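Local coordinates for protein extracellular endo-alpha-(1->5)-L-arabinanase 1 (Bacillus subtilis, PDB 1UV4) that cleaves internal alpha-1,5-L-arabinofuranosidic linkages of linear and branched sugar beet arabinan, with calcium as cofactor, in plant cell-wall breakdown, at residues Gly95-Ala100 with Ser150-Ile155; Ser60-Tyr65 with Leu87-Ser92. All blocks are in the same frame, centred on the assembly; numbering follows the deposited sequence.

Overall arrangement
Both contacts involve the four-stranded antiparallel sheet of strands 74-81, 84-91, 99-106 and 115-123, one blade of the five-bladed beta-propeller found in glycosyl hydrolase family 43, and their centres lie 14 Å apart. Contact 2 packs the loop segment 60-65 on strand 84-91; contact 1 follows in the chain, where the approach to strand 99-106 meets a loop of the next blade. They touch: Ser99 OG lies 2.7 Å from Ser92 OG and Ala100 O 2.8 Å from Val91 N, both probable hydrogen bonds. In contact 1 the Trp152 side chain is about 9 Å from that of Glu185, the inferred proton donor; in contact 2 that of Tyr89 is about 10 Å from a bound calcium ion.

Contact 1: residues Gly95-Ala100 with Ser150-Ile155; sequences GSNTSA and SFWSGI
An amide-on-indole stack joins Asn97 to Trp152, bringing the loop that leads into strand 99-106 against the loop between strands 144-148 and 155-160, and so linking two neighbouring blades. The amide and ring planes are only 12° apart. Asn97 CB sits over the six-membered ring in a CH-pi contact, 3.5 Å from the centroid of that Trp152 ring and 11° off its normal. Farther along the side chain, Asn97 CG lies 3.8 Å from Trp152 CE2, and Asn97 ND2 lies 4.0 Å from Trp152 NE1, which places the amide along the indole toward its five-membered ring. The backbone also takes part: Gly95 O meets Trp152 CH2 at 3.5 Å, at the ring edge and near its plane.

The propeller places this contact where loops of adjacent blades probably border the substrate-binding site. By similarity, Gly95 and the run Ser150, Phe151 and Trp152 bind substrate, as does Asn130, whose side chain approaches that of Trp152. Trp152 occupies the second position of a type II' beta turn from Phe151 to Gly154, closed by the bond from Gly154 N to Phe151 O at 3.0 Å. On the other segment, Ser96 OG accepts a hydrogen bond from Thr98 N at 3.0 Å, forming an ST turn around Asn97. With Asn97 CG between the backbone N and carbonyl carbon (chi1 75°), the amide lies nearly flat against the indole, and a hydrogen bond from its ND2 to Tyr129 O helps hold that rotation.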
loop_
_atom_site.group_PDB
_atom_site.type_symbol
_atom_site.label_atom_id
_atom_site.label_comp_id
_atom_site.label_asym_id
_atom_site.label_seq_id
_atom_site.Cartn_x
_atom_site.Cartn_y
_atom_site.Cartn_z
ATOM N N GLY A 95 2.019 -16.008 -3.050
ATOM C CA GLY A 95 2.506 -16.342 -4.385
ATOM C C GLY A 95 1.457 -16.350 -5.486
ATOM O O GLY A 95 1.802 -16.455 -6.640
ATOM N N SER A 96 0.181 -16.287 -5.154
ATOM C CA SER A 96 -0.877 -16.524 -6.120
ATOM C C SER A 96 -1.403 -15.229 -6.718
ATOM O O SER A 96 -1.539 -14.215 -6.019
ATOM C CB SER A 96 -2.032 -17.232 -5.417
ATOM O OG SER A 96 -3.084 -17.535 -6.342
ATOM N N ASN A 97 -1.815 -15.238 -7.981
ATOM C CA ASN A 97 -2.614 -14.086 -8.442
ATOM C C ASN A 97 -4.102 -14.332 -8.503
ATOM O O ASN A 97 -4.833 -13.558 -9.137
ATOM C CB ASN A 97 -2.105 -13.458 -9.753
ATOM C CG ASN A 97 -2.420 -14.266 -10.964
ATOM O OD1 ASN A 97 -2.601 -15.495 -10.910
ATOM N ND2 ASN A 97 -2.472 -13.578 -12.109
ATOM N N THR A 98 -4.563 -15.346 -7.770
ATOM C CA THR A 98 -5.972 -15.450 -7.461
ATOM C C THR A 98 -6.202 -14.730 -6.130
ATOM O O THR A 98 -5.891 -15.248 -5.063
ATOM C CB THR A 98 -6.386 -16.892 -7.413
ATOM O OG1 THR A 98 -6.144 -17.493 -8.692
ATOM C CG2 THR A 98 -7.887 -17.002 -7.200
ATOM N N SER A 99 -6.746 -13.524 -6.243
ATOM C CA SER A 99 -6.785 -12.549 -5.163
ATOM C C SER A 99 -7.952 -11.606 -5.304
ATOM O O SER A 99 -8.559 -11.500 -6.352
ATOM C CB SER A 99 -5.499 -11.706 -5.143
ATOM O OG SER A 99 -4.324 -12.468 -5.124
ATOM N N ALA A 100 -8.285 -10.908 -4.218
ATOM C CA ALA A 100 -9.338 -9.897 -4.294
ATOM C C ALA A 100 -9.027 -8.747 -3.380
ATOM O O ALA A 100 -8.404 -8.915 -2.340
ATOM C CB ALA A 100 -10.680 -10.474 -3.913
ATOM N N SER A 150 0.963 -6.219 -7.784
ATOM C CA SER A 150 2.131 -6.936 -7.319
ATOM C C SER A 150 2.475 -8.006 -8.338
ATOM O O SER A 150 1.671 -8.914 -8.583
ATOM C CB SER A 150 1.829 -7.596 -5.995
ATOM O OG SER A 150 2.944 -8.324 -5.506
ATOM N N PHE A 151 3.663 -7.908 -8.904
ATOM C CA PHE A 151 4.201 -8.911 -9.839
ATOM C C PHE A 151 3.348 -9.009 -11.099
ATOM O O PHE A 151 2.525 -8.126 -11.375
ATOM C CB PHE A 151 4.477 -10.262 -9.128
ATOM C CG PHE A 151 5.775 -10.288 -8.398
ATOM C CD1 PHE A 151 5.905 -9.718 -7.148
ATOM C CD2 PHE A 151 6.916 -10.790 -9.014
ATOM C CE1 PHE A 151 7.124 -9.750 -6.489
ATOM C CE2 PHE A 151 8.150 -10.826 -8.345
ATOM C CZ PHE A 151 8.245 -10.294 -7.090
ATOM N N TRP A 152 3.631 -9.997 -11.929
ATOM C CA TRP A 152 3.017 -10.091 -13.256
ATOM C C TRP A 152 3.252 -8.779 -14.015
ATOM O O TRP A 152 4.409 -8.350 -14.008
ATOM C CB TRP A 152 1.591 -10.577 -13.183
ATOM C CG TRP A 152 1.475 -12.019 -12.717
ATOM C CD1 TRP A 152 1.462 -13.144 -13.503
ATOM C CD2 TRP A 152 1.424 -12.491 -11.361
ATOM N NE1 TRP A 152 1.383 -14.282 -12.717
ATOM C CE2 TRP A 152 1.321 -13.890 -11.405
ATOM C CE3 TRP A 152 1.397 -11.865 -10.103
ATOM C CZ2 TRP A 152 1.240 -14.687 -10.254
ATOM C CZ3 TRP A 152 1.339 -12.656 -8.973
ATOM C CH2 TRP A 152 1.248 -14.038 -9.044
ATOM N N SER A 153 2.241 -8.175 -14.646
ATOM C CA SER A 153 2.487 -6.979 -15.481
ATOM C C SER A 153 2.473 -5.698 -14.627
ATOM O O SER A 153 2.568 -4.600 -15.202
ATOM C CB SER A 153 1.487 -6.884 -16.644
ATOM O OG SER A 153 0.192 -6.540 -16.232
ATOM N N GLY A 154 2.398 -5.826 -13.282
ATOM C CA GLY A 154 2.666 -4.693 -12.403
ATOM C C GLY A 154 1.487 -3.927 -11.848
ATOM O O GLY A 154 0.459 -4.458 -11.513
ATOM N N ILE A 155 1.661 -2.611 -11.804
ATOM C CA ILE A 155 0.746 -1.683 -11.157
ATOM C C ILE A 155 -0.317 -1.149 -12.093
ATOM O O ILE A 155 -0.039 -0.704 -13.207
ATOM C CB ILE A 155 1.542 -0.526 -10.571
ATOM C CG1 ILE A 155 2.708 -1.089 -9.726
ATOM C CG2 ILE A 155 0.655 0.400 -9.721
ATOM C CD1 ILE A 155 2.376 -1.982 -8.622
#

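Contact 2: residues Ser60-Tyr65 with Leu87-Ser92; sequences SWWSNY and LYYSVS
Trp62 carries this buried contact between the loop segment 60-65 and strand 84-91, receiving Val91 on a face of its indole and Tyr89 at the rim. Its CB lies 4.1 Å from Val91 CG1. The first torsion sets CG anti to the carbonyl carbon, and from CG onward the indole turns a face to the other valine methyl: Val91 CG2 lies over the Trp62 five-membered ring, 3.6 Å from its centroid and 5° off the normal, a CH-pi contact. CD1 and CE2 keep close to the same methyl. At NE1 the contact turns polar. Trp62 NE1 donates a hydrogen bond to Tyr89 OH at 3.0 Å, with an angle of 151° at the hydrogen and the hydroxyl oxygen near the indole plane. Beyond it, Trp62 CZ2 packs on Tyr89 CE2 at 3.6 Å. The Trp62 five-membered ring and the Tyr89 ring meet rim to rim, neither over the other's face, with planes at 61°.

Trp61 CZ2 makes a van der Waals contact with Tyr89 OH at 3.6 Å, while Trp62 CD1 sits over the centre of the Trp61 ring; Trp61 NE1 is hydrogen-bonded to Asp116. Phe55 helps enclose the cluster, meeting Trp62 edge-to-face and also contacting the Tyr89 ring. Tyr69 makes a second edge-to-face contact with Trp62. This aromatic cluster joins the loop between strands 49-54 and 74-81 to the blade containing strand 84-91. In this largely aromatic, buried setting, the bond satisfies the indole N-H, uses Tyr89 OH as acceptor, and restricts how the two side chains can rotate.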
loop_
_atom_site.group_PDB
_atom_site.type_symbol
_atom_site.label_atom_id
_atom_site.label_comp_id
_atom_site.label_asym_id
_atom_site.label_seq_id
_atom_site.Cartn_x
_atom_site.Cartn_y
_atom_site.Cartn_z
ATOM N N SER A 60 -17.764 -13.882 4.656
ATOM C CA SER A 60 -18.179 -15.074 3.915
ATOM C C SER A 60 -17.936 -14.982 2.414
ATOM O O SER A 60 -17.648 -16.000 1.769
ATOM C CB SER A 60 -19.636 -15.425 4.178
ATOM O OG SER A 60 -20.496 -14.428 3.691
ATOM N N TRP A 61 -17.986 -13.787 1.831
ATOM C CA TRP A 61 -17.888 -13.693 0.362
ATOM C C TRP A 61 -16.493 -13.942 -0.172
ATOM O O TRP A 61 -16.300 -14.251 -1.350
ATOM C CB TRP A 61 -18.402 -12.324 -0.147
ATOM C CG TRP A 61 -17.653 -11.097 0.285
ATOM C CD1 TRP A 61 -18.054 -10.222 1.292
ATOM C CD2 TRP A 61 -16.529 -10.501 -0.337
ATOM N NE1 TRP A 61 -17.178 -9.171 1.351
ATOM C CE2 TRP A 61 -16.236 -9.305 0.374
ATOM C CE3 TRP A 61 -15.690 -10.871 -1.388
ATOM C CZ2 TRP A 61 -15.141 -8.519 0.077
ATOM C CZ3 TRP A 61 -14.604 -10.051 -1.702
ATOM C CH2 TRP A 61 -14.346 -8.905 -0.970
ATOM N N TRP A 62 -15.493 -13.832 0.695
ATOM C CA TRP A 62 -14.084 -13.966 0.251
ATOM C C TRP A 62 -13.837 -15.298 -0.429
ATOM O O TRP A 62 -13.148 -15.339 -1.431
ATOM C CB TRP A 62 -13.149 -13.834 1.438
ATOM C CG TRP A 62 -13.076 -12.495 2.062
ATOM C CD1 TRP A 62 -13.509 -11.291 1.567
ATOM C CD2 TRP A 62 -12.518 -12.217 3.337
ATOM N NE1 TRP A 62 -13.216 -10.280 2.458
ATOM C CE2 TRP A 62 -12.594 -10.819 3.548
ATOM C CE3 TRP A 62 -11.899 -13.001 4.309
ATOM C CZ2 TRP A 62 -12.118 -10.209 4.706
ATOM C CZ3 TRP A 62 -11.424 -12.390 5.453
ATOM C CH2 TRP A 62 -11.574 -11.011 5.655
ATOM N N SER A 63 -14.463 -16.373 0.058
ATOM C CA SER A 63 -14.191 -17.698 -0.520
ATOM C C SER A 63 -14.763 -17.884 -1.937
ATOM O O SER A 63 -14.373 -18.805 -2.662
ATOM C CB SER A 63 -14.664 -18.819 0.433
ATOM O OG SER A 63 -16.047 -18.850 0.511
ATOM N N ASN A 64 -15.684 -17.012 -2.335
ATOM C CA ASN A 64 -16.251 -17.046 -3.677
ATOM C C ASN A 64 -15.266 -16.592 -4.734
ATOM O O ASN A 64 -15.462 -16.882 -5.917
ATOM C CB ASN A 64 -17.488 -16.147 -3.800
ATOM C CG ASN A 64 -18.602 -16.552 -2.844
ATOM O OD1 ASN A 64 -18.677 -17.713 -2.416
ATOM N ND2 ASN A 64 -19.487 -15.610 -2.535
ATOM N N TYR A 65 -14.273 -15.815 -4.323
ATOM C CA TYR A 65 -13.270 -15.247 -5.244
ATOM C C TYR A 65 -11.871 -15.791 -5.007
ATOM O O TYR A 65 -11.069 -15.929 -5.950
ATOM C CB TYR A 65 -13.280 -13.710 -5.188
ATOM C CG TYR A 65 -14.591 -13.141 -5.601
ATOM C CD1 TYR A 65 -15.043 -13.260 -6.893
ATOM C CD2 TYR A 65 -15.440 -12.559 -4.664
ATOM C CE1 TYR A 65 -16.273 -12.775 -7.270
ATOM C CE2 TYR A 65 -16.659 -12.059 -5.027
ATOM C CZ TYR A 65 -17.081 -12.202 -6.327
ATOM O OH TYR A 65 -18.272 -11.689 -6.674
ATOM N N LEU A 87 -11.463 1.608 4.076
ATOM C CA LEU A 87 -10.425 0.653 4.324
ATOM C C LEU A 87 -10.406 -0.363 3.185
ATOM O O LEU A 87 -11.334 -1.175 3.092
ATOM C CB LEU A 87 -10.677 -0.070 5.688
ATOM C CG LEU A 87 -9.705 -1.198 6.063
ATOM C CD1 LEU A 87 -8.286 -0.665 6.137
ATOM C CD2 LEU A 87 -10.074 -1.861 7.382
ATOM N N TYR A 88 -9.432 -0.242 2.277
ATOM C CA TYR A 88 -9.238 -1.229 1.219
ATOM C C TYR A 88 -8.239 -2.263 1.774
ATOM O O TYR A 88 -7.321 -1.919 2.532
ATOM C CB TYR A 88 -8.712 -0.597 -0.064
ATOM C CG TYR A 88 -9.725 0.303 -0.746
ATOM C CD1 TYR A 88 -9.866 1.630 -0.388
ATOM C CD2 TYR A 88 -10.544 -0.166 -1.744
ATOM C CE1 TYR A 88 -10.797 2.451 -0.991
ATOM C CE2 TYR A 88 -11.456 0.668 -2.370
ATOM C CZ TYR A 88 -11.613 1.957 -1.968
ATOM O OH TYR A 88 -12.514 2.748 -2.582
ATOM N N TYR A 89 -8.353 -3.519 1.386
ATOM C CA TYR A 89 -7.462 -4.558 1.914
ATOM C C TYR A 89 -7.413 -5.704 0.895
ATOM O O TYR A 89 -8.259 -5.785 0.008
ATOM C CB TYR A 89 -7.940 -5.025 3.302
ATOM C CG TYR A 89 -9.301 -5.628 3.217
ATOM C CD1 TYR A 89 -10.442 -4.842 3.300
ATOM C CD2 TYR A 89 -9.468 -6.977 2.967
ATOM C CE1 TYR A 89 -11.688 -5.384 3.149
ATOM C CE2 TYR A 89 -10.668 -7.521 2.819
ATOM C CZ TYR A 89 -11.815 -6.737 2.905
ATOM O OH TYR A 89 -13.075 -7.310 2.756
ATOM N N SER A 90 -6.493 -6.645 1.108
ATOM C CA SER A 90 -6.238 -7.713 0.143
ATOM C C SER A 90 -6.559 -9.072 0.757
ATOM O O SER A 90 -6.211 -9.352 1.919
ATOM C CB SER A 90 -4.755 -7.766 -0.300
ATOM O OG SER A 90 -4.222 -6.483 -0.486
ATOM N N VAL A 91 -7.237 -9.926 -0.022
ATOM C CA VAL A 91 -7.487 -11.305 0.338
ATOM C C VAL A 91 -6.732 -12.174 -0.683
ATOM O O VAL A 91 -6.978 -12.047 -1.854
ATOM C CB VAL A 91 -9.004 -11.600 0.217
ATOM C CG1 VAL A 91 -9.283 -13.039 0.529
ATOM C CG2 VAL A 91 -9.809 -10.646 1.077
ATOM N N SER A 92 -5.822 -13.025 -0.239
ATOM C CA SER A 92 -5.007 -13.757 -1.212
ATOM C C SER A 92 -4.355 -14.932 -0.534
ATOM O O SER A 92 -4.673 -15.284 0.601
ATOM C CB SER A 92 -3.978 -12.759 -1.764
ATOM O OG SER A 92 -3.207 -13.304 -2.818
#